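Local coordinates for protein fiber (Human adenovirus 26, PDB 6FJN) that forms the trimeric knob of the adenovirus fiber, which attaches the virion to host receptors and so probably governs its tropism, at residues A[97-102]-A[152-157]; A[24-29]-A[61-66]. All coordinates share one frame; numbering follows the deposited sequence.

Contact 1: A[97-102]-A[152-157]; sequences NAVPFM and CAYSIT
A Met-aromatic contact joins the loop 97-102 to the start of strand 154-161, where Met102 lies across one face of the Tyr154 ring. CB, CG and SD of the methionine do the touching, while its terminal methyl turns away. Its CB sits above the middle of the ring, 3.6 Å from the centroid and 10° off the ring normal, a CH-pi approach. Met102 CG follows 3.6 Å from Tyr154 CD2. From there the thioether leans back toward the root of the tyrosine, and Met102 SD ends 4.4 Å from the Tyr154 ring centroid, well off the normal. With CG set beside the backbone N (chi1 -69°), the bend at chi2 (-62°) carries SD back toward Tyr154 CB.

At the phenol end, Val99 CG1 crosses about 4.1 Å from Tyr154 OH. Val99 itself is held by an Asx turn, its N donating to Asn97 OD1 at 3.0 Å from above the carbonyl plane. A short 3-10 turn over residues 99-101 then delivers Met102 to the ring.

Gln183, a residue that carries covalently bound L-glutamate in a structure of this protein, also touches the Tyr154 side chain and pairs with Met102 through the backbone. At the backbone, Ala153 and Tyr154 both face Phe65, a classic beta bulge where strand 154-161 begins beside strand 58-65, the edge strand of its sheet within the chain.

Contact 2: A[24-29]-A[61-66]; sequences LTLTLT and ISLLFD
Where Leu24 and Leu26 meet Ile61 and Leu63, no flat group takes part: the touching atoms are all methyls. The one ring in the two segments is that of Phe65, further along. Met102 SD lies over one face of it, 3.4 Å from Phe65 CG. On the other side, Leu63 CB stands 3.8 Å from Phe65 CE2. Near the rim, Ile156 CG1 lies 4.1 Å from Phe65 CE2.

Among the aliphatic groups, Leu63 sends one methyl to each of two leucines. Its CD2 meets Leu26 CD2 tip to tip at 3.5 Å, a tight methyl-methyl approach, while Leu63 CD1 lies 4.0 Å from Leu24 CD2. That same Leu24 methyl also slides past Ile61, reaching Ile61 CG2 at 4.2 Å. Leu24 and Leu26 both carry CG anti to the backbone N (chi1 -176° in Leu24), and from that position each presents its CD2 to Leu63.

This is the hydrophobic core of the knob's beta sandwich. Strand 22-31 belongs to one antiparallel sheet and strand 58-65 to the other, and the axes of the two short segments pass 11.0 Å apart at 43°, a spacing bridged by side chains alone. Phe158 from strand 154-161 packs on both Leu26 and Leu63, and Val39 covers Leu24 and Leu26 from strand 34-43.

Alternation along strand 24-29 turns its threonines to the opposite face, toward the trimer interface. There Thr25 OG1 bonds to Arg121 of a neighbouring subunit, Thr29 OG1 to Gln34 of that subunit, and Thr27 packs on its Leu181.

Contacts 1 and 2 have centres about 9 Å apart and meet through strand 58-65, which sits beside strand 154-161 in one sheet. Backbone bonds are probable between them: Ala153 N to Phe65 O at 2.8 Å, and Leu63 N to Ile156 O at 2.9 Å. Phe101 CE2 packs 3.4 Å from Leu28 O, so the 97-102 loop touches both sheets, while contact 2 joins the two sheets in the core. Contact 1 is near the site where L-glutamate is seen in a structure of this protein, empty of that ligand in this chain: the Tyr154 and Gln183 side chains are about 3 Å apart, and Pro100 O bonds to Lys30 of that site. Contact 2 lies away from it.

Contact 1: A[97-102]-A[152-157]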
# COMPACT_ATOMS: atom_id res chain seq x y z
N ASN A 97 6.34 -6.84 25.72
CA ASN A 97 7.23 -7.31 24.60
C ASN A 97 6.52 -7.13 23.30
O ASN A 97 5.32 -7.44 23.20
CB ASN A 97 7.57 -8.83 24.73
CG ASN A 97 8.54 -9.39 23.62
OD1 ASN A 97 8.18 -9.62 22.39
ND2 ASN A 97 9.74 -9.73 24.06
N ALA A 98 7.25 -6.63 22.31
CA ALA A 98 6.71 -6.43 20.98
C ALA A 98 7.72 -6.77 19.86
O ALA A 98 7.66 -6.18 18.79
CB ALA A 98 6.25 -5.02 20.89
N VAL A 99 8.63 -7.72 20.12
CA VAL A 99 9.61 -8.10 19.14
C VAL A 99 8.94 -8.50 17.78
O VAL A 99 9.45 -8.16 16.75
CB VAL A 99 10.61 -9.14 19.68
CG1 VAL A 99 11.57 -9.57 18.57
CG2 VAL A 99 11.42 -8.51 20.80
N PRO A 100 7.79 -9.22 17.82
CA PRO A 100 7.15 -9.59 16.54
C PRO A 100 6.66 -8.43 15.70
O PRO A 100 6.24 -8.68 14.54
CB PRO A 100 6.02 -10.51 16.95
CG PRO A 100 6.52 -11.10 18.27
CD PRO A 100 7.14 -9.90 18.95
N PHE A 101 6.65 -7.22 16.23
CA PHE A 101 6.31 -6.00 15.47
C PHE A 101 7.53 -5.26 15.00
O PHE A 101 7.40 -4.27 14.30
CB PHE A 101 5.47 -5.05 16.32
CG PHE A 101 4.10 -5.58 16.64
CD1 PHE A 101 3.91 -6.52 17.62
CD2 PHE A 101 2.99 -5.17 15.91
CE1 PHE A 101 2.65 -7.02 17.90
CE2 PHE A 101 1.75 -5.67 16.20
CZ PHE A 101 1.58 -6.57 17.17
N MET A 102 8.73 -5.70 15.40
CA MET A 102 9.92 -4.93 15.09
C MET A 102 10.38 -5.22 13.66
O MET A 102 10.18 -6.32 13.14
CB MET A 102 11.04 -5.25 16.07
CG MET A 102 10.75 -4.75 17.45
SD MET A 102 10.58 -2.94 17.55
CE MET A 102 8.80 -2.71 17.68
N CYS A 152 19.46 2.19 20.70
CA CYS A 152 18.27 1.47 20.22
C CYS A 152 18.60 0.17 19.51
O CYS A 152 19.65 0.03 18.87
CB CYS A 152 17.43 2.39 19.36
SG CYS A 152 18.15 2.90 17.78
N ALA A 153 17.77 -0.85 19.69
CA ALA A 153 17.89 -2.09 18.97
C ALA A 153 17.20 -2.06 17.61
O ALA A 153 17.63 -2.74 16.68
CB ALA A 153 17.29 -3.20 19.81
N TYR A 154 16.11 -1.30 17.54
CA TYR A 154 15.27 -1.21 16.32
C TYR A 154 14.82 0.23 16.20
O TYR A 154 14.79 0.99 17.19
CB TYR A 154 14.02 -2.09 16.39
CG TYR A 154 14.28 -3.53 16.71
CD1 TYR A 154 14.56 -4.45 15.70
CD2 TYR A 154 14.19 -4.00 18.03
CE1 TYR A 154 14.76 -5.78 15.98
CE2 TYR A 154 14.41 -5.33 18.32
CZ TYR A 154 14.71 -6.22 17.30
OH TYR A 154 14.93 -7.54 17.53
N SER A 155 14.40 0.62 14.99
CA SER A 155 13.82 1.95 14.84
C SER A 155 12.86 1.95 13.66
O SER A 155 13.03 1.20 12.67
CB SER A 155 14.87 3.02 14.64
OG SER A 155 15.69 2.82 13.50
N ILE A 156 11.88 2.84 13.75
CA ILE A 156 11.04 3.22 12.60
C ILE A 156 10.98 4.71 12.61
O ILE A 156 10.61 5.31 13.63
CB ILE A 156 9.60 2.63 12.68
CG1 ILE A 156 9.61 1.11 12.86
CG2 ILE A 156 8.80 3.06 11.46
CD1 ILE A 156 8.26 0.49 13.15
N THR A 157 11.36 5.35 11.50
CA THR A 157 11.25 6.80 11.43
C THR A 157 10.37 7.19 10.26
O THR A 157 10.32 6.50 9.22
CB THR A 157 12.62 7.49 11.35
OG1 THR A 157 13.26 7.18 10.10
CG2 THR A 157 13.51 7.06 12.51

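Contact 2: A[24-29]-A[61-66]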
# COMPACT_ATOMS: atom_id res chain seq x y z
N LEU A 24 0.62 12.00 16.13
CA LEU A 24 0.97 10.91 15.21
C LEU A 24 -0.08 9.85 15.32
O LEU A 24 -0.29 9.30 16.42
CB LEU A 24 2.33 10.33 15.60
CG LEU A 24 2.85 9.24 14.65
CD1 LEU A 24 3.30 9.80 13.32
CD2 LEU A 24 3.98 8.42 15.29
N THR A 25 -0.79 9.54 14.23
CA THR A 25 -1.71 8.42 14.21
C THR A 25 -0.99 7.27 13.58
O THR A 25 -0.64 7.34 12.41
CB THR A 25 -3.01 8.74 13.47
OG1 THR A 25 -3.59 9.92 14.01
CG2 THR A 25 -4.01 7.60 13.59
N LEU A 26 -0.70 6.22 14.34
CA LEU A 26 0.08 5.10 13.83
C LEU A 26 -0.56 3.81 14.32
O LEU A 26 -0.75 3.65 15.53
CB LEU A 26 1.55 5.17 14.26
CG LEU A 26 2.42 4.00 13.80
CD1 LEU A 26 2.53 3.93 12.31
CD2 LEU A 26 3.80 4.15 14.46
N THR A 27 -0.79 2.88 13.39
CA THR A 27 -1.31 1.57 13.70
C THR A 27 -0.44 0.54 13.02
O THR A 27 -0.20 0.64 11.80
CB THR A 27 -2.76 1.46 13.19
OG1 THR A 27 -3.55 2.51 13.73
CG2 THR A 27 -3.43 0.15 13.56
N LEU A 28 0.02 -0.44 13.79
CA LEU A 28 0.85 -1.53 13.29
C LEU A 28 0.08 -2.81 13.55
O LEU A 28 -0.13 -3.19 14.72
CB LEU A 28 2.19 -1.54 14.00
CG LEU A 28 3.04 -0.30 13.92
CD1 LEU A 28 4.32 -0.48 14.73
CD2 LEU A 28 3.36 0.09 12.49
N THR A 29 -0.36 -3.50 12.48
CA THR A 29 -1.13 -4.71 12.62
C THR A 29 -0.29 -5.89 12.14
O THR A 29 0.18 -5.90 10.98
CB THR A 29 -2.42 -4.63 11.82
OG1 THR A 29 -3.21 -3.53 12.32
CG2 THR A 29 -3.18 -5.95 11.91
N ILE A 61 10.20 12.17 12.46
CA ILE A 61 9.58 11.56 13.66
C ILE A 61 10.27 10.25 13.91
O ILE A 61 10.25 9.35 13.05
CB ILE A 61 8.09 11.33 13.41
CG1 ILE A 61 7.35 12.60 13.00
CG2 ILE A 61 7.44 10.65 14.62
CD1 ILE A 61 7.54 13.75 13.95
N SER A 62 10.89 10.09 15.07
CA SER A 62 11.66 8.90 15.37
C SER A 62 11.00 8.03 16.43
O SER A 62 10.72 8.51 17.53
CB SER A 62 13.01 9.27 15.92
OG SER A 62 13.75 9.96 14.92
N LEU A 63 10.78 6.75 16.10
CA LEU A 63 10.38 5.73 17.08
C LEU A 63 11.59 4.82 17.26
O LEU A 63 12.01 4.14 16.31
CB LEU A 63 9.18 4.93 16.63
CG LEU A 63 7.81 5.62 16.72
CD1 LEU A 63 7.68 6.90 15.92
CD2 LEU A 63 6.72 4.64 16.36
N LEU A 64 12.16 4.84 18.46
CA LEU A 64 13.32 4.03 18.80
C LEU A 64 12.86 2.96 19.77
O LEU A 64 12.09 3.26 20.70
CB LEU A 64 14.35 4.90 19.51
CG LEU A 64 14.74 6.19 18.78
CD1 LEU A 64 15.77 6.96 19.63
CD2 LEU A 64 15.30 5.92 17.40
N PHE A 65 13.31 1.71 19.57
CA PHE A 65 12.85 0.61 20.40
C PHE A 65 14.03 -0.12 21.01
O PHE A 65 15.11 -0.25 20.37
CB PHE A 65 12.02 -0.39 19.61
CG PHE A 65 10.82 0.21 18.91
CD1 PHE A 65 9.60 0.35 19.59
CD2 PHE A 65 10.92 0.66 17.60
CE1 PHE A 65 8.50 0.90 18.96
CE2 PHE A 65 9.79 1.17 16.96
CZ PHE A 65 8.61 1.30 17.65
N ASP A 66 13.81 -0.67 22.20
CA ASP A 66 14.81 -1.52 22.83
C ASP A 66 14.71 -2.95 22.33
O ASP A 66 13.92 -3.27 21.44
CB ASP A 66 14.67 -1.38 24.36
CG ASP A 66 13.41 -1.94 24.95
OD1 ASP A 66 12.80 -2.85 24.33
OD2 ASP A 66 13.03 -1.48 26.06